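Local structure of mandelate racemase/muconate lactonizing enzyme family protein (Bradyrhizobium sp. ORS 278, 3TOY) at residues R35-P40 and V377-V382; P56-I60 and S72-T78; G270-P276 and D294-G299; E325-H329 and T362-L368. The protein belongs to the mandelate racemase/muconate lactonizing enzyme family of the enolase superfamily and carries a calcium ion in its barrel domain. All blocks are in the same frame, centred on the assembly; numbering follows the deposited sequence.

Interaction 1: residues R35-P40 and V377-V382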
loop_
_atom_site.group_PDB
_atom_site.type_symbol
_atom_site.label_atom_id
_atom_site.label_comp_id
_atom_site.label_asym_id
_atom_site.label_seq_id
_atom_site.Cartn_x
_atom_site.Cartn_y
_atom_site.Cartn_z
ATOM N N ARG A 35 -32.314 -36.109 14.555
ATOM C CA ARG A 35 -32.605 -36.327 15.965
ATOM C C ARG A 35 -31.606 -35.604 16.855
ATOM O O ARG A 35 -30.420 -35.524 16.529
ATOM C CB ARG A 35 -32.601 -37.822 16.295
ATOM C CG ARG A 35 -33.653 -38.644 15.527
ATOM C CD ARG A 35 -33.493 -40.134 15.826
ATOM N NE ARG A 35 -32.345 -40.717 15.135
ATOM C CZ ARG A 35 -31.885 -41.946 15.346
ATOM N NH1 ARG A 35 -32.482 -42.740 16.229
ATOM N NH2 ARG A 35 -30.836 -42.388 14.665
ATOM N N ALA A 36 -32.087 -35.104 17.985
ATOM C CA ALA A 36 -31.239 -34.441 18.967
ATOM C C ALA A 36 -30.854 -35.393 20.099
ATOM O O ALA A 36 -31.704 -36.118 20.625
ATOM C CB ALA A 36 -31.963 -33.213 19.525
ATOM N N VAL A 37 -29.578 -35.396 20.479
ATOM C CA VAL A 37 -29.130 -36.154 21.643
ATOM C C VAL A 37 -28.239 -35.289 22.510
ATOM O O VAL A 37 -27.644 -34.319 22.031
ATOM C CB VAL A 37 -28.361 -37.427 21.272
ATOM C CG1 VAL A 37 -29.253 -38.390 20.491
ATOM C CG2 VAL A 37 -27.113 -37.105 20.455
ATOM N N ILE A 38 -28.159 -35.632 23.788
ATOM C CA ILE A 38 -27.167 -35.028 24.655
ATOM C C ILE A 38 -26.321 -36.133 25.270
ATOM O O ILE A 38 -26.776 -36.872 26.151
ATOM C CB ILE A 38 -27.812 -34.155 25.736
ATOM C CG1 ILE A 38 -28.722 -33.103 25.084
ATOM C CG2 ILE A 38 -26.741 -33.505 26.613
ATOM C CD1 ILE A 38 -29.389 -32.175 26.059
ATOM N N THR A 39 -25.094 -36.258 24.783
ATOM C CA THR A 39 -24.201 -37.307 25.227
ATOM C C THR A 39 -23.454 -36.893 26.480
ATOM O O THR A 39 -23.203 -35.706 26.696
ATOM C CB THR A 39 -23.169 -37.647 24.141
ATOM O OG1 THR A 39 -22.400 -36.473 23.832
ATOM C CG2 THR A 39 -23.857 -38.144 22.890
ATOM N N PRO A 40 -23.088 -37.871 27.317
ATOM C CA PRO A 40 -22.319 -37.549 28.511
ATOM C C PRO A 40 -20.850 -37.303 28.175
ATOM O O PRO A 40 -20.343 -37.846 27.195
ATOM C CB PRO A 40 -22.456 -38.814 29.369
ATOM C CG PRO A 40 -22.674 -39.904 28.397
ATOM C CD PRO A 40 -23.452 -39.297 27.251
ATOM N N VAL A 377 -28.422 -44.001 21.225
ATOM C CA VAL A 377 -29.231 -42.870 20.759
ATOM C C VAL A 377 -30.538 -42.805 21.549
ATOM O O VAL A 377 -30.918 -41.752 22.060
ATOM C CB VAL A 377 -29.509 -42.932 19.235
ATOM C CG1 VAL A 377 -30.517 -41.882 18.827
ATOM C CG2 VAL A 377 -28.215 -42.762 18.437
ATOM N N ALA A 378 -31.221 -43.938 21.675
ATOM C CA ALA A 378 -32.445 -43.979 22.467
ATOM C C ALA A 378 -32.206 -43.470 23.891
ATOM O O ALA A 378 -32.999 -42.710 24.436
ATOM C CB ALA A 378 -33.014 -45.398 22.490
ATOM N N LYS A 379 -31.106 -43.901 24.495
ATOM C CA LYS A 379 -30.771 -43.500 25.859
ATOM C C LYS A 379 -30.576 -41.987 25.993
ATOM O O LYS A 379 -31.020 -41.373 26.967
ATOM C CB LYS A 379 -29.505 -44.236 26.307
ATOM C CG LYS A 379 -29.155 -44.111 27.779
ATOM C CD LYS A 379 -27.958 -45.002 28.101
ATOM C CE LYS A 379 -27.892 -45.361 29.579
ATOM N NZ LYS A 379 -27.856 -44.160 30.455
ATOM N N TYR A 380 -29.913 -41.382 25.010
ATOM C CA TYR A 380 -29.519 -39.960 25.121
ATOM C C TYR A 380 -30.362 -38.965 24.320
ATOM O O TYR A 380 -30.148 -37.753 24.405
ATOM C CB TYR A 380 -28.050 -39.799 24.759
ATOM C CG TYR A 380 -27.163 -40.626 25.639
ATOM C CD1 TYR A 380 -27.203 -40.480 27.022
ATOM C CD2 TYR A 380 -26.289 -41.561 25.097
ATOM C CE1 TYR A 380 -26.398 -41.244 27.840
ATOM C CE2 TYR A 380 -25.468 -42.325 25.913
ATOM C CZ TYR A 380 -25.537 -42.163 27.280
ATOM O OH TYR A 380 -24.739 -42.915 28.097
ATOM N N GLN A 381 -31.327 -39.467 23.560
ATOM C CA GLN A 381 -32.188 -38.595 22.784
ATOM C C GLN A 381 -32.981 -37.646 23.664
ATOM O O GLN A 381 -33.445 -38.023 24.747
ATOM C CB GLN A 381 -33.132 -39.420 21.912
ATOM C CG GLN A 381 -34.034 -38.614 21.026
ATOM C CD GLN A 381 -34.688 -39.478 19.952
ATOM O OE1 GLN A 381 -34.654 -40.714 20.029
ATOM N NE2 GLN A 381 -35.299 -38.838 18.959
ATOM N N VAL A 382 -33.108 -36.400 23.212
ATOM C CA VAL A 382 -33.972 -35.428 23.862
ATOM C C VAL A 382 -34.968 -34.929 22.836
ATOM O O VAL A 382 -34.662 -34.846 21.645
ATOM C CB VAL A 382 -33.192 -34.230 24.429
ATOM C CG1 VAL A 382 -32.248 -34.687 25.528
ATOM C CG2 VAL A 382 -32.444 -33.506 23.319
HETATM O O HOH W 1 -34.830 -35.932 18.934
#
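Tyr380, the last residue of its helix, can be followed along 35-40 from CB to hydroxyl. CB rests against Ile38 O at 3.5 Å, and the first ring atoms, CG and CD1, still border that oxygen. With CG anti to the carbonyl carbon (chi1 -58°) the ring is thrown forward to Pro40, whose CD hangs over one face, 3.7 Å from the centroid and 18° off the normal, a CH-pi contact. At the tip, OH lies beside Pro40 CG at 3.7 Å. Tyr380 O accepts from Ile38 N at 3.0 Å. One residue on, Val37 and Gln381 form an antiparallel non-hydrogen-bonded pair, followed by the bond from Val382 N to Ala36 O, also 3.0 Å. A water holds Ala36 N, Gln381 NE2 and Val382 O together. Val382 CG1 lies 3.8 Å from Ile38 CD1, the two side chains crossing at about a right angle, while Val377 CG1 covers one face of the Arg35 guanidinium, 3.4 Å from NH1, which has its salt bridge with Glu374. A C-terminal helix thus leads directly into a short, weakly bonded edge strand on the N-terminal sheet, in keeping with the enolase-superfamily plan, where the chain's C-terminal part returns to complete the N-terminal capping domain.

Interaction 2: residues P56-I60 and S72-T78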
loop_
_atom_site.group_PDB
_atom_site.type_symbol
_atom_site.label_atom_id
_atom_site.label_comp_id
_atom_site.label_asym_id
_atom_site.label_seq_id
_atom_site.Cartn_x
_atom_site.Cartn_y
_atom_site.Cartn_z
ATOM N N PRO A 56 -24.342 -31.764 23.221
ATOM C CA PRO A 56 -25.575 -31.616 22.452
ATOM C C PRO A 56 -25.291 -31.818 20.966
ATOM O O PRO A 56 -24.550 -31.028 20.366
ATOM C CB PRO A 56 -26.036 -30.187 22.774
ATOM C CG PRO A 56 -24.828 -29.478 23.339
ATOM C CD PRO A 56 -23.759 -30.472 23.641
ATOM N N LEU A 57 -25.828 -32.902 20.391
ATOM C CA LEU A 57 -25.577 -33.248 18.991
ATOM C C LEU A 57 -26.880 -33.343 18.209
ATOM O O LEU A 57 -27.935 -33.627 18.770
ATOM C CB LEU A 57 -24.852 -34.587 18.862
ATOM C CG LEU A 57 -23.670 -34.900 19.778
ATOM C CD1 LEU A 57 -23.070 -36.281 19.439
ATOM C CD2 LEU A 57 -22.618 -33.798 19.635
ATOM N N VAL A 58 -26.799 -33.112 16.907
ATOM C CA VAL A 58 -27.906 -33.380 15.992
ATOM C C VAL A 58 -27.444 -34.463 15.028
ATOM O O VAL A 58 -26.443 -34.301 14.326
ATOM C CB VAL A 58 -28.327 -32.121 15.204
ATOM C CG1 VAL A 58 -29.346 -32.461 14.098
ATOM C CG2 VAL A 58 -28.875 -31.054 16.150
ATOM N N LEU A 59 -28.170 -35.582 14.996
ATOM C CA LEU A 59 -27.805 -36.716 14.155
ATOM C C LEU A 59 -28.685 -36.700 12.928
ATOM O O LEU A 59 -29.916 -36.640 13.036
ATOM C CB LEU A 59 -27.992 -38.035 14.931
ATOM C CG LEU A 59 -27.437 -38.042 16.355
ATOM C CD1 LEU A 59 -27.680 -39.404 17.048
ATOM C CD2 LEU A 59 -25.928 -37.693 16.353
ATOM N N ILE A 60 -28.058 -36.743 11.760
ATOM C CA ILE A 60 -28.735 -36.468 10.506
ATOM C C ILE A 60 -28.728 -37.724 9.676
ATOM O O ILE A 60 -27.690 -38.373 9.520
ATOM C CB ILE A 60 -28.008 -35.311 9.725
ATOM C CG1 ILE A 60 -28.046 -34.013 10.543
ATOM C CG2 ILE A 60 -28.557 -35.147 8.325
ATOM C CD1 ILE A 60 -27.339 -32.780 9.875
ATOM N N SER A 72 -24.592 -37.991 9.209
ATOM C CA SER A 72 -23.601 -37.029 9.680
ATOM C C SER A 72 -24.109 -36.520 11.008
ATOM O O SER A 72 -25.258 -36.781 11.369
ATOM C CB SER A 72 -23.488 -35.875 8.677
ATOM O OG SER A 72 -24.642 -35.059 8.753
ATOM N N TYR A 73 -23.273 -35.827 11.770
ATOM C CA TYR A 73 -23.787 -35.146 12.962
ATOM C C TYR A 73 -23.204 -33.735 13.113
ATOM O O TYR A 73 -22.124 -33.407 12.556
ATOM C CB TYR A 73 -23.516 -35.958 14.252
ATOM C CG TYR A 73 -22.065 -35.929 14.701
ATOM C CD1 TYR A 73 -21.605 -34.945 15.582
ATOM C CD2 TYR A 73 -21.157 -36.869 14.233
ATOM C CE1 TYR A 73 -20.262 -34.899 15.980
ATOM C CE2 TYR A 73 -19.829 -36.839 14.621
ATOM C CZ TYR A 73 -19.390 -35.845 15.486
ATOM O OH TYR A 73 -18.079 -35.824 15.871
ATOM N N LEU A 74 -23.939 -32.920 13.855
ATOM C CA LEU A 74 -23.536 -31.579 14.247
ATOM C C LEU A 74 -23.343 -31.527 15.752
ATOM O O LEU A 74 -24.156 -32.091 16.502
ATOM C CB LEU A 74 -24.631 -30.592 13.872
ATOM C CG LEU A 74 -25.027 -30.554 12.402
ATOM C CD1 LEU A 74 -26.220 -29.621 12.231
ATOM C CD2 LEU A 74 -23.861 -30.111 11.524
ATOM N N PHE A 75 -22.250 -30.895 16.196
ATOM C CA PHE A 75 -22.127 -30.452 17.588
ATOM C C PHE A 75 -22.836 -29.126 17.657
ATOM O O PHE A 75 -22.544 -28.221 16.860
ATOM C CB PHE A 75 -20.659 -30.287 17.993
ATOM C CG PHE A 75 -20.468 -29.636 19.331
ATOM C CD1 PHE A 75 -20.799 -30.306 20.505
ATOM C CD2 PHE A 75 -19.957 -28.345 19.428
ATOM C CE1 PHE A 75 -20.616 -29.709 21.722
ATOM C CE2 PHE A 75 -19.785 -27.746 20.653
ATOM C CZ PHE A 75 -20.107 -28.419 21.803
ATOM N N ALA A 76 -23.770 -28.995 18.601
ATOM C CA ALA A 76 -24.675 -27.863 18.594
ATOM C C ALA A 76 -24.311 -26.775 19.597
ATOM O O ALA A 76 -25.014 -25.757 19.690
ATOM C CB ALA A 76 -26.117 -28.343 18.815
ATOM N N TYR A 77 -23.220 -26.988 20.337
ATOM C CA TYR A 77 -22.753 -26.037 21.344
ATOM C C TYR A 77 -23.623 -25.928 22.597
ATOM O O TYR A 77 -23.109 -26.002 23.707
ATOM C CB TYR A 77 -22.565 -24.639 20.737
ATOM C CG TYR A 77 -21.269 -24.515 19.949
ATOM C CD1 TYR A 77 -20.072 -24.189 20.590
ATOM C CD2 TYR A 77 -21.243 -24.739 18.581
ATOM C CE1 TYR A 77 -18.875 -24.079 19.863
ATOM C CE2 TYR A 77 -20.043 -24.634 17.851
ATOM C CZ TYR A 77 -18.880 -24.301 18.505
ATOM O OH TYR A 77 -17.693 -24.196 17.789
ATOM N N THR A 78 -24.923 -25.722 22.400
ATOM C CA THR A 78 -25.868 -25.486 23.508
ATOM C C THR A 78 -27.204 -26.186 23.220
ATOM O O THR A 78 -27.589 -26.334 22.064
ATOM C CB THR A 78 -26.090 -23.974 23.754
ATOM O OG1 THR A 78 -27.098 -23.783 24.754
ATOM C CG2 THR A 78 -26.530 -23.259 22.469
#
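Pro56, Ile60 and Leu74 bury the most surface where strand 56-60 meets 72-78. Pro56 lies where the partner strand gives way to a turn: its CG touches Tyr77 C at 3.8 Å, and its CD lies 3.8 Å from Phe75 CE1, ring beside ring and pointing the same way. The Phe75 ring gets there because its CG stands anti to the backbone N (chi1 171°). Pro56 O takes the Ala76 N-H at 2.8 Å, closing the paired region. At the other end, Ile60 and Ser72 form a hydrogen-bonded antiparallel pair; Ile60 CB presses on Ser72 OG at 3.5 Å, a hydroxyl that bonds to Gly129 O. Ile60 CD1 reaches diagonally across to Leu74 CG, 4.1 Å away. Leu74 pairs with Val58 through Val58 N to Leu74 O and Leu74 N to Val58 O, both 2.9 Å. On the reverse face, Leu57, Leu59, Tyr73 and Phe75 gather, with Leu59 CD2 against Tyr73 CB at 3.6 Å. This hairpin forms one side of the N-terminal sheet: strand 29-47 bonds to the far edge of 56-60, helices 82-95 and 122-142 cover the Val58-Ile60 face, and Leu116 and Leu117 of the second subunit touch the turn at Tyr77 and Thr78.

Interaction 3: residues G270-P276 and D294-G299. With CA (calcium ion), chain E.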
loop_
_atom_site.group_PDB
_atom_site.type_symbol
_atom_site.label_atom_id
_atom_site.label_comp_id
_atom_site.label_asym_id
_atom_site.label_seq_id
_atom_site.Cartn_x
_atom_site.Cartn_y
_atom_site.Cartn_z
ATOM N N GLY A 270 -10.485 -19.728 12.718
ATOM C CA GLY A 270 -11.247 -20.279 11.586
ATOM C C GLY A 270 -12.398 -21.209 11.942
ATOM O O GLY A 270 -13.279 -21.457 11.111
ATOM N N GLU A 271 -12.435 -21.687 13.177
ATOM C CA GLU A 271 -13.472 -22.682 13.513
ATOM C C GLU A 271 -14.857 -22.065 13.523
ATOM O O GLU A 271 -15.855 -22.781 13.542
ATOM C CB GLU A 271 -13.194 -23.321 14.875
ATOM C CG GLU A 271 -13.556 -22.438 16.082
ATOM C CD GLU A 271 -12.875 -22.933 17.348
ATOM O OE1 GLU A 271 -11.648 -23.117 17.325
ATOM O OE2 GLU A 271 -13.558 -23.131 18.371
ATOM N N ASN A 272 -14.932 -20.733 13.530
ATOM C CA ASN A 272 -16.220 -20.069 13.541
ATOM C C ASN A 272 -16.569 -19.249 12.288
ATOM O O ASN A 272 -17.626 -18.592 12.252
ATOM C CB ASN A 272 -16.373 -19.236 14.834
ATOM C CG ASN A 272 -16.465 -20.122 16.050
ATOM O OD1 ASN A 272 -17.236 -21.069 16.034
ATOM N ND2 ASN A 272 -15.643 -19.875 17.069
ATOM N N TRP A 273 -15.722 -19.315 11.257
ATOM C CA TRP A 273 -15.973 -18.595 10.019
ATOM C C TRP A 273 -16.894 -19.390 9.089
ATOM O O TRP A 273 -16.926 -20.639 9.111
ATOM C CB TRP A 273 -14.666 -18.220 9.296
ATOM C CG TRP A 273 -13.741 -17.379 10.142
ATOM C CD1 TRP A 273 -14.102 -16.548 11.163
ATOM C CD2 TRP A 273 -12.315 -17.257 10.009
ATOM N NE1 TRP A 273 -12.978 -15.939 11.695
ATOM C CE2 TRP A 273 -11.878 -16.352 10.996
ATOM C CE3 TRP A 273 -11.362 -17.829 9.149
ATOM C CZ2 TRP A 273 -10.531 -16.024 11.174
ATOM C CZ3 TRP A 273 -9.995 -17.495 9.329
ATOM C CH2 TRP A 273 -9.611 -16.608 10.329
ATOM N N TRP A 274 -17.636 -18.666 8.272
ATOM C CA TRP A 274 -18.738 -19.255 7.488
ATOM C C TRP A 274 -18.389 -19.427 6.017
ATOM O O TRP A 274 -18.223 -18.435 5.307
ATOM C CB TRP A 274 -20.011 -18.377 7.635
ATOM C CG TRP A 274 -20.486 -18.342 9.052
ATOM C CD1 TRP A 274 -20.337 -17.332 9.951
ATOM C CD2 TRP A 274 -21.151 -19.418 9.752
ATOM N NE1 TRP A 274 -20.866 -17.711 11.177
ATOM C CE2 TRP A 274 -21.390 -18.979 11.064
ATOM C CE3 TRP A 274 -21.566 -20.708 9.377
ATOM C CZ2 TRP A 274 -22.016 -19.786 12.026
ATOM C CZ3 TRP A 274 -22.206 -21.520 10.334
ATOM C CH2 TRP A 274 -22.425 -21.047 11.634
ATOM N N PHE A 275 -18.321 -20.684 5.566
ATOM C CA PHE A 275 -18.264 -21.038 4.147
ATOM C C PHE A 275 -16.989 -20.581 3.450
ATOM O O PHE A 275 -16.171 -19.880 4.054
ATOM C CB PHE A 275 -19.503 -20.531 3.402
ATOM C CG PHE A 275 -20.752 -21.271 3.798
ATOM C CD1 PHE A 275 -21.046 -22.492 3.227
ATOM C CD2 PHE A 275 -21.587 -20.752 4.784
ATOM C CE1 PHE A 275 -22.198 -23.206 3.608
ATOM C CE2 PHE A 275 -22.724 -21.439 5.183
ATOM C CZ PHE A 275 -23.023 -22.669 4.591
ATOM N N PRO A 276 -16.802 -21.019 2.196
ATOM C CA PRO A 276 -15.552 -20.635 1.538
ATOM C C PRO A 276 -15.364 -19.123 1.493
ATOM O O PRO A 276 -14.221 -18.638 1.626
ATOM C CB PRO A 276 -15.701 -21.233 0.138
ATOM C CG PRO A 276 -16.438 -22.574 0.451
ATOM C CD PRO A 276 -17.471 -22.145 1.494
ATOM N N ASP A 294 -14.243 -25.650 10.643
ATOM C CA ASP A 294 -15.189 -26.620 11.207
ATOM C C ASP A 294 -16.061 -27.094 10.052
ATOM O O ASP A 294 -16.663 -26.279 9.330
ATOM C CB ASP A 294 -16.048 -25.893 12.253
ATOM C CG ASP A 294 -16.973 -26.836 13.028
ATOM O OD1 ASP A 294 -17.541 -27.773 12.406
ATOM O OD2 ASP A 294 -17.117 -26.619 14.249
ATOM N N LEU A 295 -16.125 -28.402 9.845
ATOM C CA LEU A 295 -16.949 -28.909 8.761
ATOM C C LEU A 295 -18.404 -28.442 8.876
ATOM O O LEU A 295 -19.091 -28.388 7.870
ATOM C CB LEU A 295 -16.877 -30.443 8.694
ATOM C CG LEU A 295 -15.596 -30.971 8.044
ATOM C CD1 LEU A 295 -15.365 -32.452 8.414
ATOM C CD2 LEU A 295 -15.623 -30.800 6.538
ATOM N N MET A 296 -18.867 -28.120 10.084
ATOM C CA MET A 296 -20.254 -27.666 10.269
ATOM C C MET A 296 -20.471 -26.241 9.780
ATOM O O MET A 296 -21.605 -25.823 9.588
ATOM C CB MET A 296 -20.639 -27.623 11.743
ATOM C CG MET A 296 -20.465 -28.861 12.538
ATOM S SD MET A 296 -21.258 -28.514 14.126
ATOM C CE MET A 296 -20.082 -27.458 14.986
ATOM N N LYS A 297 -19.395 -25.466 9.634
ATOM C CA LYS A 297 -19.571 -24.019 9.327
ATOM C C LYS A 297 -18.908 -23.636 8.003
ATOM O O LYS A 297 -19.286 -22.652 7.357
ATOM C CB LYS A 297 -18.994 -23.174 10.462
ATOM C CG LYS A 297 -19.724 -23.355 11.782
ATOM C CD LYS A 297 -19.314 -22.318 12.804
ATOM C CE LYS A 297 -20.207 -22.368 14.045
ATOM N NZ LYS A 297 -19.876 -21.317 15.053
ATOM N N VAL A 298 -17.950 -24.444 7.584
ATOM C CA VAL A 298 -17.272 -24.240 6.298
ATOM C C VAL A 298 -18.056 -24.687 5.051
ATOM O O VAL A 298 -17.618 -24.424 3.925
ATOM C CB VAL A 298 -15.876 -24.906 6.317
ATOM C CG1 VAL A 298 -15.997 -26.398 6.039
ATOM C CG2 VAL A 298 -14.954 -24.289 5.246
ATOM N N GLY A 299 -19.225 -25.316 5.229
ATOM C CA GLY A 299 -19.970 -25.863 4.069
ATOM C C GLY A 299 -19.739 -27.350 3.821
ATOM O O GLY A 299 -19.777 -27.816 2.675
HETATM CA CA CA E . -11.309 -23.593 19.668
HETATM O O HOH W 2 -15.311 -22.925 9.867
HETATM O O HOH W 3 -17.677 -24.100 15.204
HETATM O O HOH W 4 -19.768 -18.749 14.079
HETATM O O HOH W 5 -11.282 -21.329 19.827
HETATM O O HOH W 6 -11.428 -26.039 19.813
#
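Lys297 leaves its backbone with CG opposite the carbonyl carbon (chi1 -64°) and stays extended to NZ, while chi2 of 103° turns the Trp274 indole broadside to it, so that the aliphatic chain lies over one face of the six-membered ring. CG comes within 3.4 Å of Trp274 CZ3 and CD makes a CH-pi contact. Beyond the ring, NZ donates to Asn272 OD1 at 2.8 Å, tilted 30° from the plane of the Asn272 amide carbonyl, and to a water at 2.7 Å that also donates to Asn272 O; a third bond goes to Leu117 O of the second subunit. The amine is thus gripped three times, and Trp274 NE1 reaches Gln120 of that same subunit. Backbone contacts continue the join. Phe275 N donates to Lys297 O at 2.8 Å, whereas the buried Val298 O finds no hydrogen-bond donor and is met by carbon, Pro276 CD at 3.3 Å and Phe275 CA beside it. A second water ties Gly270 O and Trp273 O to Asp294 N. Asp294 OD1 folds back onto Met296 N at 2.7 Å in an Asx turn, leaving OD2 to bond His321. The Glu271 carboxylate is carried away from 294-299 and binds calcium with both oxygens, OE1 at 2.4 Å and OE2 at 2.6 Å; two waters, Asp219 and Glu245 also serve the ion. Acidic ligands at or just after the ends of successive barrel strands, with an Asp-His pair in the loops that follow, are the layout of the metal site in the enolase-superfamily barrel.

Interaction 4: residues E325-H329 and T362-L368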
loop_
_atom_site.group_PDB
_atom_site.type_symbol
_atom_site.label_atom_id
_atom_site.label_comp_id
_atom_site.label_asym_id
_atom_site.label_seq_id
_atom_site.Cartn_x
_atom_site.Cartn_y
_atom_site.Cartn_z
ATOM N N GLU A 325 -14.199 -37.558 13.119
ATOM C CA GLU A 325 -14.459 -38.676 12.204
ATOM C C GLU A 325 -14.464 -38.249 10.739
ATOM O O GLU A 325 -13.845 -38.898 9.867
ATOM C CB GLU A 325 -15.772 -39.384 12.582
ATOM C CG GLU A 325 -15.803 -39.829 14.053
ATOM C CD GLU A 325 -16.323 -38.750 15.015
ATOM O OE1 GLU A 325 -16.669 -37.627 14.568
ATOM O OE2 GLU A 325 -16.387 -39.028 16.228
ATOM N N ALA A 326 -15.193 -37.177 10.453
ATOM C CA ALA A 326 -15.326 -36.692 9.095
ATOM C C ALA A 326 -14.043 -35.935 8.718
ATOM O O ALA A 326 -13.615 -35.978 7.579
ATOM C CB ALA A 326 -16.541 -35.785 8.967
ATOM N N SER A 327 -13.441 -35.259 9.692
ATOM C CA SER A 327 -12.192 -34.527 9.422
ATOM C C SER A 327 -11.095 -35.441 8.903
ATOM O O SER A 327 -10.288 -35.058 8.058
ATOM C CB SER A 327 -11.726 -33.790 10.672
ATOM O OG SER A 327 -12.651 -32.776 11.008
ATOM N N ALA A 328 -11.065 -36.670 9.408
ATOM C CA ALA A 328 -10.060 -37.625 8.993
ATOM C C ALA A 328 -10.172 -37.966 7.518
ATOM O O ALA A 328 -9.226 -38.433 6.925
ATOM C CB ALA A 328 -10.167 -38.882 9.838
ATOM N N HIS A 329 -11.353 -37.744 6.934
ATOM C CA HIS A 329 -11.549 -38.048 5.525
ATOM C C HIS A 329 -11.139 -36.914 4.587
ATOM O O HIS A 329 -10.903 -37.153 3.402
ATOM C CB HIS A 329 -13.009 -38.411 5.222
ATOM C CG HIS A 329 -13.402 -39.778 5.693
ATOM N ND1 HIS A 329 -13.372 -40.883 4.868
ATOM C CD2 HIS A 329 -13.842 -40.214 6.897
ATOM C CE1 HIS A 329 -13.766 -41.946 5.552
ATOM N NE2 HIS A 329 -14.065 -41.568 6.784
ATOM N N THR A 362 -6.811 -42.255 11.743
ATOM C CA THR A 362 -6.976 -42.726 10.357
ATOM C C THR A 362 -8.460 -42.794 9.979
ATOM O O THR A 362 -9.274 -43.273 10.770
ATOM C CB THR A 362 -6.354 -44.120 10.187
ATOM O OG1 THR A 362 -4.944 -44.041 10.451
ATOM C CG2 THR A 362 -6.557 -44.615 8.797
ATOM N N ALA A 363 -8.818 -42.312 8.786
ATOM C CA ALA A 363 -10.213 -42.312 8.334
ATOM C C ALA A 363 -10.751 -43.741 8.310
ATOM O O ALA A 363 -10.047 -44.651 7.896
ATOM C CB ALA A 363 -10.315 -41.758 6.953
ATOM N N LYS A 364 -12.008 -43.887 8.708
ATOM C CA LYS A 364 -12.727 -45.169 8.689
ATOM C C LYS A 364 -13.931 -45.026 7.790
ATOM O O LYS A 364 -14.677 -44.049 7.904
ATOM C CB LYS A 364 -13.199 -45.505 10.098
ATOM C CG LYS A 364 -12.336 -46.544 10.811
ATOM C CD LYS A 364 -10.846 -46.277 10.609
ATOM C CE LYS A 364 -9.994 -47.419 11.149
ATOM N NZ LYS A 364 -8.548 -47.114 11.038
ATOM N N GLY A 365 -14.129 -45.992 6.892
ATOM C CA GLY A 365 -15.336 -46.017 6.052
ATOM C C GLY A 365 -16.245 -47.186 6.445
ATOM O O GLY A 365 -16.098 -47.746 7.531
ATOM N N PRO A 366 -17.203 -47.544 5.580
ATOM C CA PRO A 366 -17.511 -46.879 4.319
ATOM C C PRO A 366 -18.150 -45.522 4.599
ATOM O O PRO A 366 -18.589 -45.278 5.719
ATOM C CB PRO A 366 -18.550 -47.816 3.684
ATOM C CG PRO A 366 -19.244 -48.408 4.838
ATOM C CD PRO A 366 -18.164 -48.628 5.870
ATOM N N GLY A 367 -18.220 -44.664 3.589
ATOM C CA GLY A 367 -18.692 -43.285 3.783
ATOM C C GLY A 367 -17.781 -42.569 4.774
ATOM O O GLY A 367 -16.559 -42.690 4.683
ATOM N N LEU A 368 -18.377 -41.871 5.740
ATOM C CA LEU A 368 -17.625 -41.204 6.795
ATOM C C LEU A 368 -17.423 -42.078 8.020
ATOM O O LEU A 368 -16.847 -41.633 9.009
ATOM C CB LEU A 368 -18.307 -39.895 7.221
ATOM C CG LEU A 368 -18.445 -38.834 6.121
ATOM C CD1 LEU A 368 -19.334 -37.706 6.641
ATOM C CD2 LEU A 368 -17.074 -38.302 5.639
HETATM O O HOH W 7 -13.393 -41.556 10.098
HETATM O O HOH W 8 -7.202 -40.668 7.251
#
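His329 and Ala363 meet face-on: the Ala363 methyl sits over the centre of the imidazole, 3.6 Å from the centroid and 4° off the normal. Leu368 CD2 covers the opposite face more loosely, off-centre at 4.3 Å, leaving the ring sandwiched between two CH-pi contacts. Further apolar contacts flank it, Ala328 CB on Ala363 CB and Ala326 CB on Leu368 CD1, each 4.1 Å. Among direct polar contacts, His329 NE2 donates to Lys364 O at 2.8 Å; the bond is bent to 141°, with the oxygen in the imidazole plane but the nitrogen well above the carbonyl plane. CE1 lies only 3.0 Å from Gly367 O, so a second carbonyl crowds this end of the ring. Water-mediated links finish the set: one water joins Glu325 O to Lys364 N, another Ala328 O to Ala363 N, so two helix carbonyls are linked to loop amides. On its other nitrogen, ND1, the imidazole is hydrogen-bonded to Val147 N, near the start of helix 146-149. A donor at NE2 and an acceptor at ND1 are consistent with a neutral imidazole protonated at NE2, its rotation fixed by bonds at both nitrogens and by the groups over its two faces.

In the fold
Interaction 1 brackets the other three in sequence, which follow one another as 2, 3 and 4. Interactions 1 and 2, centres 10 Å apart, share the antiparallel N-terminal sheet: Arg35 with Leu59 and Val37 with Leu57 join strands 29-47 and 50-64. Interaction 3 lies in the barrel; interaction 4 joins a barrel helix to the loop that leads back toward the N-terminal sheet; the two, centres 18 Å apart, meet through Leu295 on Ala326. The two domains are sewn together from interaction 2, where Phe75 and Leu74 pack on Met296 and Tyr73 OH probably bonds Glu325 OE1. Interactions 2 and 3 both touch the second subunit, so the domain boundary beside the calcium site is also close to an assembly interface.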